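Local coordinates for RagB/SusD domain protein (Flavobacterium johnsoniae, PDB 5J90), which binds chitin as a SusD homolog encoded in a chitin utilization locus, probably presenting the polysaccharide at the outer membrane as a lipoprotein, at residues Ser72-Thr77 against Lys452-Gly457; Asn56-Ile59 against Tyr63-Thr66; Leu81-Asn86 against Phe470-Lys475; Thr68-Gly73 against Trp262-Met267; Val465-Phe470 against Ser487-Pro492. All coordinates share one frame; numbering follows the deposited sequence. Where two conformers were deposited one is given.

The five contacts range from surface to buried and differ in chemistry. Interactions 1 and 4 are surface contacts that start from the same loop, before helix 83-108: the first is apolar, against an irregular loop, the second rests on a hydroxyl-carboxylate bond. Interactions 2 and 5 are buried; interaction 2 is mostly backbone and methyl packing, interaction 5 a leucine laid over a guanidinium. Interaction 3, partly buried, is mediated largely by water. Strands 64-65 and 266-267 pair in one small sheet, which joins interactions 2 and 4, whereas interactions 3 and 5 share Phe470. Interactions 4 and 5 lie farthest apart, with centres about 27 Å from each other.

Interaction 1. Residues Ser72-Thr77 against Lys452-Gly457; sequences SGVNNT and KNYSGG
Two irregular loops pass each other with Val74 and Tyr454 as the closest backbone positions, their CA atoms 6.6 Å apart, and it is side chains that bridge the two segments. Tyr454 does most of the spanning. Its CG stands anti to the carbonyl carbon (chi1 -65°), which sends the ring toward residues 72-77. The two side chains cross at about a right angle, and the isopropyl group of Val74 uses its branches unequally: CG2 reaches Tyr454 CD2 at 3.8 Å, while CG1 comes no nearer than 4.2 Å to Tyr454 CB. At the ring edge, close to the ring plane, Gly73 O lies 3.7 Å from Tyr454 CE2. The same carbonyl accepts a hydrogen bond from Thr78 OG1, and the backbone of Tyr454 is itself bonded to that of Thr78, so Thr78 ties both sides together just beyond the contact.

Each loop is also braced internally by an Asx turn. Asn75 OD1 takes Thr77 N at 2.8 Å and Thr77 OG1 as well, both in its carbonyl plane, whereas Asn453 OD1 takes Ser455 N at 3.1 Å. What joins the two segments directly is van der Waals contact between a valine methyl and an aromatic ring, plus a carbonyl at the ring edge. This surface contact thus links the loop before helix 83-108 to the loop between helices 432-442 and 472-477 by largely apolar means.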
# COMPACT_ATOMS: atom_id res chain seq x y z
N SER A 72 31.01 1.84 12.96
CA SER A 72 31.39 0.45 12.70
C SER A 72 30.70 -0.17 11.48
O SER A 72 30.60 -1.39 11.37
CB SER A 72 31.14 -0.42 13.93
OG SER A 72 31.83 0.10 15.06
N GLY A 73 30.22 0.68 10.57
CA GLY A 73 29.59 0.20 9.35
C GLY A 73 28.13 -0.19 9.50
O GLY A 73 27.53 -0.77 8.59
N VAL A 74 27.57 0.12 10.66
CA VAL A 74 26.17 -0.15 10.95
C VAL A 74 25.44 1.19 10.93
O VAL A 74 25.46 1.94 11.90
CB VAL A 74 26.02 -0.85 12.33
CG1 VAL A 74 24.56 -1.10 12.69
CG2 VAL A 74 26.81 -2.16 12.33
N ASN A 75 24.83 1.51 9.80
CA ASN A 75 24.35 2.87 9.61
C ASN A 75 23.33 2.91 8.48
O ASN A 75 22.91 1.86 7.99
CB ASN A 75 25.54 3.82 9.36
CG ASN A 75 26.35 3.44 8.13
OD1 ASN A 75 25.80 3.26 7.04
ND2 ASN A 75 27.67 3.32 8.30
N ASN A 76 22.92 4.11 8.06
CA ASN A 76 21.89 4.23 7.02
C ASN A 76 22.23 3.44 5.76
O ASN A 76 21.34 2.91 5.10
CB ASN A 76 21.70 5.69 6.60
CG ASN A 76 20.81 6.50 7.54
OD1 ASN A 76 20.25 6.00 8.52
ND2 ASN A 76 20.68 7.78 7.23
N THR A 77 23.52 3.36 5.42
CA THR A 77 23.92 2.71 4.17
C THR A 77 23.79 1.19 4.23
O THR A 77 23.73 0.53 3.19
CB THR A 77 25.35 3.07 3.71
OG1 THR A 77 26.32 2.35 4.49
CG2 THR A 77 25.60 4.57 3.86
N LYS A 452 25.33 -5.91 2.79
CA LYS A 452 25.15 -5.98 4.23
C LYS A 452 23.86 -5.27 4.62
O LYS A 452 23.64 -4.11 4.26
CB LYS A 452 26.34 -5.33 4.96
CG LYS A 452 27.69 -6.02 4.74
CD LYS A 452 27.68 -7.44 5.27
CE LYS A 452 29.06 -8.07 5.27
NZ LYS A 452 29.06 -9.41 5.93
N ASN A 453 23.01 -5.97 5.36
CA ASN A 453 21.71 -5.45 5.78
C ASN A 453 21.55 -5.68 7.27
O ASN A 453 21.27 -6.81 7.71
CB ASN A 453 20.61 -6.17 4.98
CG ASN A 453 19.20 -5.65 5.29
OD1 ASN A 453 18.94 -5.09 6.36
ND2 ASN A 453 18.29 -5.88 4.36
N TYR A 454 21.72 -4.62 8.06
CA TYR A 454 21.68 -4.71 9.52
C TYR A 454 20.36 -4.18 10.09
O TYR A 454 20.32 -3.69 11.22
CB TYR A 454 22.86 -3.93 10.12
CG TYR A 454 24.22 -4.52 9.77
CD1 TYR A 454 24.48 -5.87 9.99
CD2 TYR A 454 25.22 -3.74 9.22
CE1 TYR A 454 25.71 -6.42 9.68
CE2 TYR A 454 26.46 -4.28 8.91
CZ TYR A 454 26.69 -5.62 9.13
OH TYR A 454 27.92 -6.16 8.82
N SER A 455 19.28 -4.32 9.33
CA SER A 455 17.98 -3.81 9.77
C SER A 455 17.22 -4.75 10.68
O SER A 455 16.14 -4.41 11.16
CB SER A 455 17.10 -3.51 8.56
OG SER A 455 16.61 -4.71 7.99
N GLY A 456 17.74 -5.96 10.88
CA GLY A 456 17.05 -6.93 11.71
C GLY A 456 15.74 -7.42 11.12
O GLY A 456 14.86 -7.88 11.85
N GLY A 457 15.60 -7.31 9.80
CA GLY A 457 14.41 -7.79 9.12
C GLY A 457 13.39 -6.72 8.78
O GLY A 457 12.44 -6.99 8.04

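Interaction 2. Residues Asn56-Ile59 against Tyr63-Thr66; sequences NSDI and YMAT
A tight helix-to-strand connection brings the short helix 57-60 directly against strand 64-65, which pairs antiparallel with strand 266-267 in a two-stranded sheet of this largely helical SusD-like fold. Ile59 and Met64 are the nearest positions, with CA atoms 4.9 Å apart. Much of the contact is main chain: Met64 N donates a weak bond to Asp58 O, at 3.0 Å but bent to 127° at the hydrogen. A CA-H...O contact from Ile59 CA to Met64 O, 3.3 Å long, runs in the reverse sense. One water donates to both Ile59 O and Met64 O and so bridges the two carbonyls.

Ile59 lays its CG1 branch along the strand backbone, 3.6 Å from Met64 O, and CD1 extends to the main chain of Thr66. Thr66 OG1 in turn bonds to Asp264 O, and the backbone of Ala65 to that of Arg266, which secures this strand to its neighbour.

The carboxylate of Asp58 is engaged by Tyr49 OH at OD2 and by Gln53 NE2 and Gly432 N at OD1, a buried group with several donors. Beside it runs the Met64 side chain, pointing the same way. The chain is extended from CA to SD before chi3 (-108°) bends it, and this turn delivers the terminal methyl to the acid: Met64 CE lies 3.5 Å from Asp58 CG.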
# COMPACT_ATOMS: atom_id res chain seq x y z
N ASN A 56 21.53 9.84 3.43
CA ASN A 56 20.30 9.10 3.19
C ASN A 56 20.01 9.00 1.68
O ASN A 56 20.63 8.19 1.00
CB ASN A 56 19.11 9.56 4.07
CG ASN A 56 18.83 11.06 3.99
OD1 ASN A 56 18.19 11.54 3.06
ND2 ASN A 56 19.26 11.80 5.01
N SER A 57 19.14 9.84 1.16
CA SER A 57 18.74 9.69 -0.24
C SER A 57 19.86 9.88 -1.28
O SER A 57 19.79 9.29 -2.36
CB SER A 57 17.54 10.57 -0.55
OG SER A 57 17.81 11.94 -0.31
N ASP A 58 20.90 10.67 -0.96
CA ASP A 58 22.01 10.79 -1.92
C ASP A 58 22.67 9.45 -2.17
O ASP A 58 23.27 9.23 -3.23
CB ASP A 58 23.07 11.78 -1.43
CG ASP A 58 22.70 13.23 -1.67
OD1 ASP A 58 21.70 13.51 -2.38
OD2 ASP A 58 23.41 14.11 -1.13
N ILE A 59 22.57 8.55 -1.20
CA ILE A 59 23.16 7.22 -1.30
C ILE A 59 22.12 6.17 -1.73
O ILE A 59 22.38 5.38 -2.63
CB ILE A 59 23.85 6.83 0.02
CG1 ILE A 59 25.01 7.81 0.30
CG2 ILE A 59 24.32 5.39 -0.02
CD1 ILE A 59 25.76 7.53 1.58
N TYR A 63 23.08 7.52 -6.44
CA TYR A 63 23.91 8.60 -6.96
C TYR A 63 25.34 8.61 -6.40
O TYR A 63 26.29 8.89 -7.13
CB TYR A 63 23.28 9.94 -6.64
CG TYR A 63 22.19 10.40 -7.59
CD1 TYR A 63 21.80 9.64 -8.69
CD2 TYR A 63 21.56 11.62 -7.38
CE1 TYR A 63 20.80 10.10 -9.57
CE2 TYR A 63 20.58 12.08 -8.25
CZ TYR A 63 20.20 11.32 -9.34
OH TYR A 63 19.23 11.80 -10.19
N MET A 64 25.47 8.34 -5.10
CA MET A 64 26.74 8.53 -4.39
C MET A 64 26.92 7.44 -3.36
O MET A 64 25.95 6.76 -2.99
CB MET A 64 26.77 9.91 -3.72
CG MET A 64 26.72 11.06 -4.72
SD MET A 64 26.59 12.71 -4.01
CE MET A 64 24.88 13.12 -4.43
N ALA A 65 28.15 7.26 -2.87
CA ALA A 65 28.43 6.25 -1.86
C ALA A 65 29.56 6.71 -0.97
O ALA A 65 30.45 7.44 -1.41
CB ALA A 65 28.79 4.92 -2.51
N THR A 66 29.52 6.31 0.30
CA THR A 66 30.58 6.70 1.22
C THR A 66 31.69 5.65 1.33
O THR A 66 31.42 4.45 1.31
CB THR A 66 30.02 7.01 2.63
OG1 THR A 66 31.09 7.52 3.45
CG2 THR A 66 29.46 5.75 3.28
O HOH W 1 24.73 4.47 -3.91

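Interaction 3. Residues Leu81-Asn86 against Phe470-Lys475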
# COMPACT_ATOMS: atom_id res chain seq x y z
N LEU A 81 18.86 2.31 10.31
CA LEU A 81 18.57 3.74 10.29
C LEU A 81 18.99 4.37 11.60
O LEU A 81 18.64 3.87 12.68
CB LEU A 81 17.09 4.00 10.00
CG LEU A 81 16.55 3.47 8.67
CD1 LEU A 81 15.13 3.96 8.44
CD2 LEU A 81 17.45 3.89 7.52
N LEU A 82 19.74 5.46 11.51
CA LEU A 82 20.31 6.10 12.70
C LEU A 82 19.52 7.35 13.09
O LEU A 82 19.55 8.36 12.38
CB LEU A 82 21.79 6.43 12.49
CG LEU A 82 22.70 5.23 12.20
CD1 LEU A 82 24.16 5.67 12.10
CD2 LEU A 82 22.56 4.13 13.25
N ASP A 83 18.81 7.26 14.20
CA ASP A 83 17.95 8.36 14.63
C ASP A 83 18.73 9.65 14.87
O ASP A 83 18.21 10.75 14.67
CB ASP A 83 17.17 8.00 15.90
CG ASP A 83 16.10 6.95 15.66
OD1 ASP A 83 15.99 6.39 14.54
OD2 ASP A 83 15.36 6.65 16.63
N ASN A 84 19.98 9.51 15.31
CA ASN A 84 20.83 10.66 15.57
C ASN A 84 21.23 11.39 14.28
O ASN A 84 21.55 12.58 14.30
CB ASN A 84 22.06 10.28 16.40
CG ASN A 84 22.80 9.08 15.84
OD1 ASN A 84 22.21 8.02 15.62
ND2 ASN A 84 24.11 9.23 15.63
N TRP A 85 21.20 10.68 13.16
CA TRP A 85 21.43 11.31 11.85
C TRP A 85 20.14 11.89 11.28
O TRP A 85 20.09 13.05 10.86
CB TRP A 85 21.95 10.28 10.85
CG TRP A 85 23.36 9.80 11.08
CD1 TRP A 85 24.18 10.08 12.15
CD2 TRP A 85 24.11 8.95 10.21
NE1 TRP A 85 25.40 9.46 11.97
CE2 TRP A 85 25.38 8.76 10.79
CE3 TRP A 85 23.83 8.34 8.98
CZ2 TRP A 85 26.37 7.98 10.19
CZ3 TRP A 85 24.81 7.57 8.38
CH2 TRP A 85 26.07 7.39 8.99
N ASN A 86 19.09 11.08 11.29
CA ASN A 86 17.90 11.38 10.50
C ASN A 86 17.00 12.44 11.10
O ASN A 86 16.19 13.06 10.40
CB ASN A 86 17.15 10.09 10.18
CG ASN A 86 17.99 9.11 9.39
OD1 ASN A 86 18.79 9.52 8.54
ND2 ASN A 86 17.83 7.82 9.65
N PHE A 470 9.78 8.02 12.34
CA PHE A 470 9.52 9.31 13.00
C PHE A 470 10.65 9.66 13.98
O PHE A 470 11.28 8.78 14.56
CB PHE A 470 8.15 9.29 13.68
CG PHE A 470 6.99 9.11 12.72
CD1 PHE A 470 6.86 9.92 11.61
CD2 PHE A 470 6.03 8.14 12.95
CE1 PHE A 470 5.78 9.76 10.73
CE2 PHE A 470 4.96 7.96 12.09
CZ PHE A 470 4.83 8.77 10.98
N VAL A 471 10.91 10.96 14.13
CA VAL A 471 12.17 11.41 14.73
C VAL A 471 12.15 11.60 16.26
O VAL A 471 11.08 11.73 16.89
CB VAL A 471 12.69 12.70 14.05
CG1 VAL A 471 12.79 12.49 12.54
CG2 VAL A 471 11.80 13.89 14.37
N GLN A 472 13.35 11.64 16.83
CA GLN A 472 13.52 11.69 18.28
C GLN A 472 12.92 12.92 18.91
O GLN A 472 12.33 12.83 19.98
CB GLN A 472 15.01 11.63 18.64
CG GLN A 472 15.66 10.31 18.37
CD GLN A 472 17.15 10.35 18.67
OE1 GLN A 472 17.81 11.37 18.48
NE2 GLN A 472 17.68 9.23 19.12
N SER A 473 13.09 14.08 18.28
CA SER A 473 12.57 15.31 18.88
C SER A 473 11.06 15.24 19.01
O SER A 473 10.47 15.80 19.95
CB SER A 473 12.98 16.54 18.07
OG SER A 473 12.34 16.51 16.80
N GLU A 474 10.43 14.54 18.07
CA GLU A 474 8.98 14.39 18.06
C GLU A 474 8.50 13.38 19.10
O GLU A 474 7.51 13.63 19.79
CB GLU A 474 8.51 14.01 16.65
CG GLU A 474 8.55 15.18 15.68
CD GLU A 474 7.41 16.14 15.95
OE1 GLU A 474 6.24 15.69 15.94
OE2 GLU A 474 7.68 17.34 16.18
N LYS A 475 9.19 12.25 19.21
CA LYS A 475 8.85 11.30 20.26
C LYS A 475 9.05 11.92 21.64
O LYS A 475 8.33 11.59 22.59
CB LYS A 475 9.69 10.04 20.14
CG LYS A 475 9.37 9.21 18.93
CD LYS A 475 10.37 8.08 18.86
CE LYS A 475 10.02 7.10 17.78
NZ LYS A 475 11.02 6.00 17.78
O HOH W 2 15.36 10.80 14.83
O HOH W 3 13.00 8.15 16.89
O HOH W 4 16.15 7.33 19.16
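Asp83 and Gln472 meet where two helices begin, the N-terminal turns of helices 83-108 and 472-477, in the mainly helical SusD-like fold. Leu82 occupies the N-cap position of the first helix, and its carbonyl oxygen accepts from both Trp85 N and Asn86 N.

Asp83 carries the contact. Its CB packs against the flat amide of Gln472, 3.5 Å from NE2, and carboxylate and amide planes stand 86° apart, nearly perpendicular. Gln472 gets there with an extended chain beyond CG (chi2 176°), which lays a face of its amide over Asp83 CB. The polar atoms are linked chiefly by water: one molecule donates to Asp83 O and accepts from Gln472 N, while another donates to both Asp83 OD2 and Phe470 O and accepts from Lys475 NZ. That lysine nitrogen remains 4.5 Å from Asp83 OD2, beyond a salt bridge, although its positive charge would probably still help stabilise the ionised carboxylate. The other oxygen, Asp83 OD1, is bonded to Asn469 ND2, immediately before the second segment.

Asn84 adds only a peripheral approach of its backbone to Gln472 OE1. Farther along, the side chain of Asn86 is directed to Asn76, whose ND2 bonds to Asn86 OD1. The carbonyl of Asn86 approaches Val471, the N-cap residue of helix 472-477, and there one branch of the valine closes the buried end of the contact, with Val471 CG1 4.1 Å from Asn86 O.

Interaction 4. Residues Thr68-Gly73 against Trp262-Met267; sequences TGFESG and WLDIRM
The polar part of the contact is a single hydrogen bond, from Thr68 OG1 to Asp264 OD1 at 2.9 Å. The hydroxyl meets OD1 on its anti side, 33° out of the carboxylate plane. Chi1 of Thr68 is -51°, a setting that places OG1 beside the backbone N and turns the hydroxyl to the acid, while the CG2 methyl takes the position anti to that nitrogen.

Both carboxylate oxygens are also used outside the two segments. Asp264 OD1 forms a salt bridge with Lys309 NZ, and OD2 accepts from Gln50 NE2. OD1 therefore receives a neutral hydroxyl and a lysine ammonium, an environment that would be expected to favour the charged form of the acid.

The aromatic part is built around Phe70, which turns a C-H edge of its ring to the carboxylate. Its CZ atom lies 3.8 Å from Asp264 CG, and Asp264 OD2 lies in the ring plane at that edge. Ring and carboxylate planes are turned 68° apart.

A methyl-on-face contact is made within the first segment, where Thr68 CG2 sits 3.6 Å above the Phe70 ring plane and over its centre. The threonine thus serves the acid with its hydroxyl and the phenyl ring with its methyl.

Between them Gly69 is the centre of an inverse gamma turn. The whole is a loop-to-loop junction beside the antiparallel pair of strands 64-65 and 266-267, joining the chain after the first strand to the chain entering the second.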
# COMPACT_ATOMS: atom_id res chain seq x y z
N THR A 68 33.48 5.67 4.02
CA THR A 68 33.72 5.72 5.46
C THR A 68 32.81 4.77 6.22
O THR A 68 31.59 4.74 6.01
CB THR A 68 33.49 7.15 5.98
OG1 THR A 68 34.25 8.07 5.19
CG2 THR A 68 33.91 7.26 7.45
N GLY A 69 33.40 3.99 7.12
CA GLY A 69 32.65 3.03 7.92
C GLY A 69 32.08 3.63 9.19
O GLY A 69 32.41 3.20 10.30
N PHE A 70 31.22 4.64 9.04
CA PHE A 70 30.62 5.31 10.19
C PHE A 70 29.96 4.32 11.13
O PHE A 70 29.29 3.39 10.69
CB PHE A 70 29.53 6.28 9.73
CG PHE A 70 30.02 7.38 8.82
CD1 PHE A 70 29.71 7.36 7.47
CD2 PHE A 70 30.73 8.45 9.33
CE1 PHE A 70 30.14 8.38 6.63
CE2 PHE A 70 31.16 9.47 8.49
CZ PHE A 70 30.86 9.43 7.15
N GLU A 71 30.15 4.54 12.43
CA GLU A 71 29.54 3.70 13.47
C GLU A 71 29.75 2.21 13.18
O GLU A 71 28.80 1.42 13.17
CB GLU A 71 28.05 4.05 13.68
CG GLU A 71 27.83 5.53 14.03
CD GLU A 71 26.58 5.78 14.89
OE1 GLU A 71 25.89 4.81 15.29
OE2 GLU A 71 26.30 6.97 15.16
N SER A 72 31.01 1.84 12.96
CA SER A 72 31.39 0.45 12.70
C SER A 72 30.70 -0.17 11.48
O SER A 72 30.60 -1.39 11.37
CB SER A 72 31.14 -0.42 13.93
OG SER A 72 31.83 0.10 15.06
N GLY A 73 30.22 0.68 10.57
CA GLY A 73 29.59 0.20 9.35
C GLY A 73 28.13 -0.19 9.50
O GLY A 73 27.53 -0.77 8.59
N TRP A 262 36.59 16.41 2.81
CA TRP A 262 36.48 15.37 3.84
C TRP A 262 36.63 13.96 3.28
O TRP A 262 36.84 13.02 4.05
CB TRP A 262 35.13 15.46 4.54
CG TRP A 262 34.84 16.77 5.18
CD1 TRP A 262 35.71 17.80 5.40
CD2 TRP A 262 33.57 17.20 5.69
NE1 TRP A 262 35.06 18.84 6.01
CE2 TRP A 262 33.74 18.51 6.20
CE3 TRP A 262 32.30 16.62 5.76
CZ2 TRP A 262 32.70 19.23 6.77
CZ3 TRP A 262 31.27 17.34 6.33
CH2 TRP A 262 31.48 18.63 6.83
N LEU A 263 36.50 13.82 1.97
CA LEU A 263 36.52 12.51 1.32
C LEU A 263 35.47 11.56 1.91
O LEU A 263 35.69 10.35 1.98
CB LEU A 263 37.91 11.87 1.41
CG LEU A 263 39.10 12.71 0.91
CD1 LEU A 263 40.39 11.91 1.07
CD2 LEU A 263 38.91 13.15 -0.54
N ASP A 264 34.33 12.11 2.32
CA ASP A 264 33.29 11.32 2.96
C ASP A 264 32.21 10.85 1.99
O ASP A 264 31.30 10.10 2.37
CB ASP A 264 32.63 12.12 4.08
CG ASP A 264 33.27 11.88 5.43
OD1 ASP A 264 34.09 10.94 5.57
OD2 ASP A 264 32.92 12.64 6.36
N ILE A 265 32.29 11.29 0.74
CA ILE A 265 31.36 10.83 -0.28
C ILE A 265 32.09 10.75 -1.62
O ILE A 265 32.98 11.57 -1.91
CB ILE A 265 30.07 11.71 -0.36
CG1 ILE A 265 28.90 10.96 -1.03
CG2 ILE A 265 30.33 13.04 -1.05
CD1 ILE A 265 28.32 9.87 -0.16
N ARG A 266 31.73 9.73 -2.41
CA ARG A 266 32.38 9.44 -3.68
C ARG A 266 31.34 9.09 -4.74
O ARG A 266 30.16 8.87 -4.43
CB ARG A 266 33.33 8.24 -3.53
CG ARG A 266 34.43 8.35 -2.47
CD ARG A 266 35.66 9.13 -2.94
NE ARG A 266 35.46 10.57 -2.82
CZ ARG A 266 36.40 11.49 -3.04
NH1 ARG A 266 37.63 11.12 -3.37
NH2 ARG A 266 36.10 12.77 -2.91
N MET A 267 31.77 9.03 -6.00
CA MET A 267 30.99 8.40 -7.06
C MET A 267 30.50 7.02 -6.60
O MET A 267 31.22 6.30 -5.91
CB MET A 267 31.88 8.25 -8.29
CG MET A 267 31.19 7.67 -9.51
SD MET A 267 32.42 7.40 -10.81
CE MET A 267 31.35 7.20 -12.23

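Interaction 5. Residues Val465-Phe470 against Ser487-Pro492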
# COMPACT_ATOMS: atom_id res chain seq x y z
N VAL A 465 15.26 0.87 1.48
CA VAL A 465 14.61 1.78 2.41
C VAL A 465 13.41 2.45 1.75
O VAL A 465 13.54 3.10 0.71
CB VAL A 465 15.59 2.86 2.92
CG1 VAL A 465 14.90 3.74 3.94
CG2 VAL A 465 16.86 2.22 3.49
N ARG A 466 12.24 2.26 2.35
CA ARG A 466 11.01 2.83 1.79
C ARG A 466 10.63 4.15 2.45
O ARG A 466 9.89 4.95 1.88
CB ARG A 466 9.84 1.83 1.85
CG ARG A 466 10.16 0.45 1.30
CD ARG A 466 10.81 0.44 -0.09
NE ARG A 466 9.88 0.83 -1.15
CZ ARG A 466 10.10 0.64 -2.45
NH1 ARG A 466 11.21 0.05 -2.88
NH2 ARG A 466 9.21 1.03 -3.34
N ARG A 467 11.13 4.38 3.67
CA ARG A 467 10.86 5.62 4.40
C ARG A 467 11.81 5.73 5.56
O ARG A 467 12.53 4.77 5.87
CB ARG A 467 9.41 5.66 4.93
CG ARG A 467 9.16 4.62 6.03
CD ARG A 467 7.74 4.69 6.56
NE ARG A 467 7.48 5.85 7.42
CZ ARG A 467 7.66 5.87 8.74
NH1 ARG A 467 8.16 4.81 9.37
NH2 ARG A 467 7.33 6.96 9.42
N ILE A 468 11.81 6.89 6.22
CA ILE A 468 12.53 7.05 7.48
C ILE A 468 11.50 7.10 8.62
O ILE A 468 10.40 7.63 8.47
CB ILE A 468 13.45 8.29 7.46
CG1 ILE A 468 14.48 8.11 6.33
CG2 ILE A 468 14.14 8.50 8.82
CD1 ILE A 468 15.46 9.28 6.18
N ASN A 469 11.88 6.51 9.75
CA ASN A 469 11.01 6.47 10.93
C ASN A 469 10.88 7.83 11.63
O ASN A 469 11.76 8.70 11.49
CB ASN A 469 11.49 5.40 11.92
CG ASN A 469 12.93 5.60 12.35
OD1 ASN A 469 13.85 5.63 11.51
ND2 ASN A 469 13.15 5.77 13.65
N PHE A 470 9.78 8.02 12.34
CA PHE A 470 9.52 9.31 13.00
C PHE A 470 10.65 9.66 13.98
O PHE A 470 11.28 8.78 14.56
CB PHE A 470 8.15 9.29 13.68
CG PHE A 470 6.99 9.11 12.72
CD1 PHE A 470 6.86 9.92 11.61
CD2 PHE A 470 6.03 8.14 12.95
CE1 PHE A 470 5.78 9.76 10.73
CE2 PHE A 470 4.96 7.96 12.09
CZ PHE A 470 4.83 8.77 10.98
N SER A 487 -0.64 6.08 13.60
CA SER A 487 -1.97 5.68 13.17
C SER A 487 -2.12 5.90 11.67
O SER A 487 -2.60 5.01 10.95
CB SER A 487 -3.06 6.46 13.92
OG SER A 487 -3.02 6.16 15.31
N LYS A 488 -1.70 7.06 11.18
CA LYS A 488 -1.90 7.42 9.79
C LYS A 488 -0.90 6.73 8.84
O LYS A 488 -1.08 6.76 7.62
CB LYS A 488 -1.94 8.95 9.63
CG LYS A 488 -3.24 9.52 10.22
CD LYS A 488 -3.22 11.02 10.46
CE LYS A 488 -4.38 11.43 11.36
NZ LYS A 488 -4.60 12.91 11.39
N LEU A 489 0.10 6.08 9.42
CA LEU A 489 1.06 5.27 8.68
C LEU A 489 0.52 3.86 8.39
O LEU A 489 0.90 3.24 7.39
CB LEU A 489 2.38 5.16 9.46
CG LEU A 489 3.54 4.42 8.80
CD1 LEU A 489 4.05 5.22 7.60
CD2 LEU A 489 4.67 4.20 9.82
N GLY A 490 -0.35 3.35 9.26
CA GLY A 490 -1.02 2.08 9.01
C GLY A 490 -0.23 0.82 9.29
O GLY A 490 -0.69 -0.29 9.01
N GLY A 491 0.98 0.97 9.84
CA GLY A 491 1.84 -0.16 10.11
C GLY A 491 3.02 0.27 10.95
O GLY A 491 3.06 1.41 11.41
N PRO A 492 3.98 -0.64 11.16
CA PRO A 492 5.13 -0.36 12.03
C PRO A 492 5.95 0.85 11.59
O PRO A 492 6.20 1.07 10.40
CB PRO A 492 5.96 -1.65 11.93
CG PRO A 492 4.95 -2.71 11.61
CD PRO A 492 3.95 -2.04 10.71
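The last turn of helix 479-489 in this SusD-like fold packs on the loop 465-470 through Leu489, which lies against Arg467. Just before it in the second segment, Lys488 O accepts from Asn504 ND2 of the second subunit, so the helix end also borders the subunit interface.

Leu489 has its CG anti to the backbone N (chi1 -176°), and the two methyls spread over one face of the Arg467 guanidinium, with CD2 3.5 Å above the plane and over its centre. CD1 lies 3.5 Å from Arg467 NE. The leucine approaches from the direction opposite to the arginine, covering a group whose nitrogens have polar partners: Asp493 forms a salt bridge with NH1, and Phe134 O accepts from NE.

Gly490, the first residue beyond the helix, has positive phi, and Gly490 O is held by Arg498 of the second subunit. Pro492 O then comes to 4.3 Å from Arg467 NH1, a long approach.

While Leu489 covers a face of the guanidinium, the same group turns an edge to the Phe470 ring in a cation-pi contact: Arg467 NH2 stands 3.4 Å above the ring plane, over its centre, and Phe470 CE2 is 4.4 Å from Leu489 CD2.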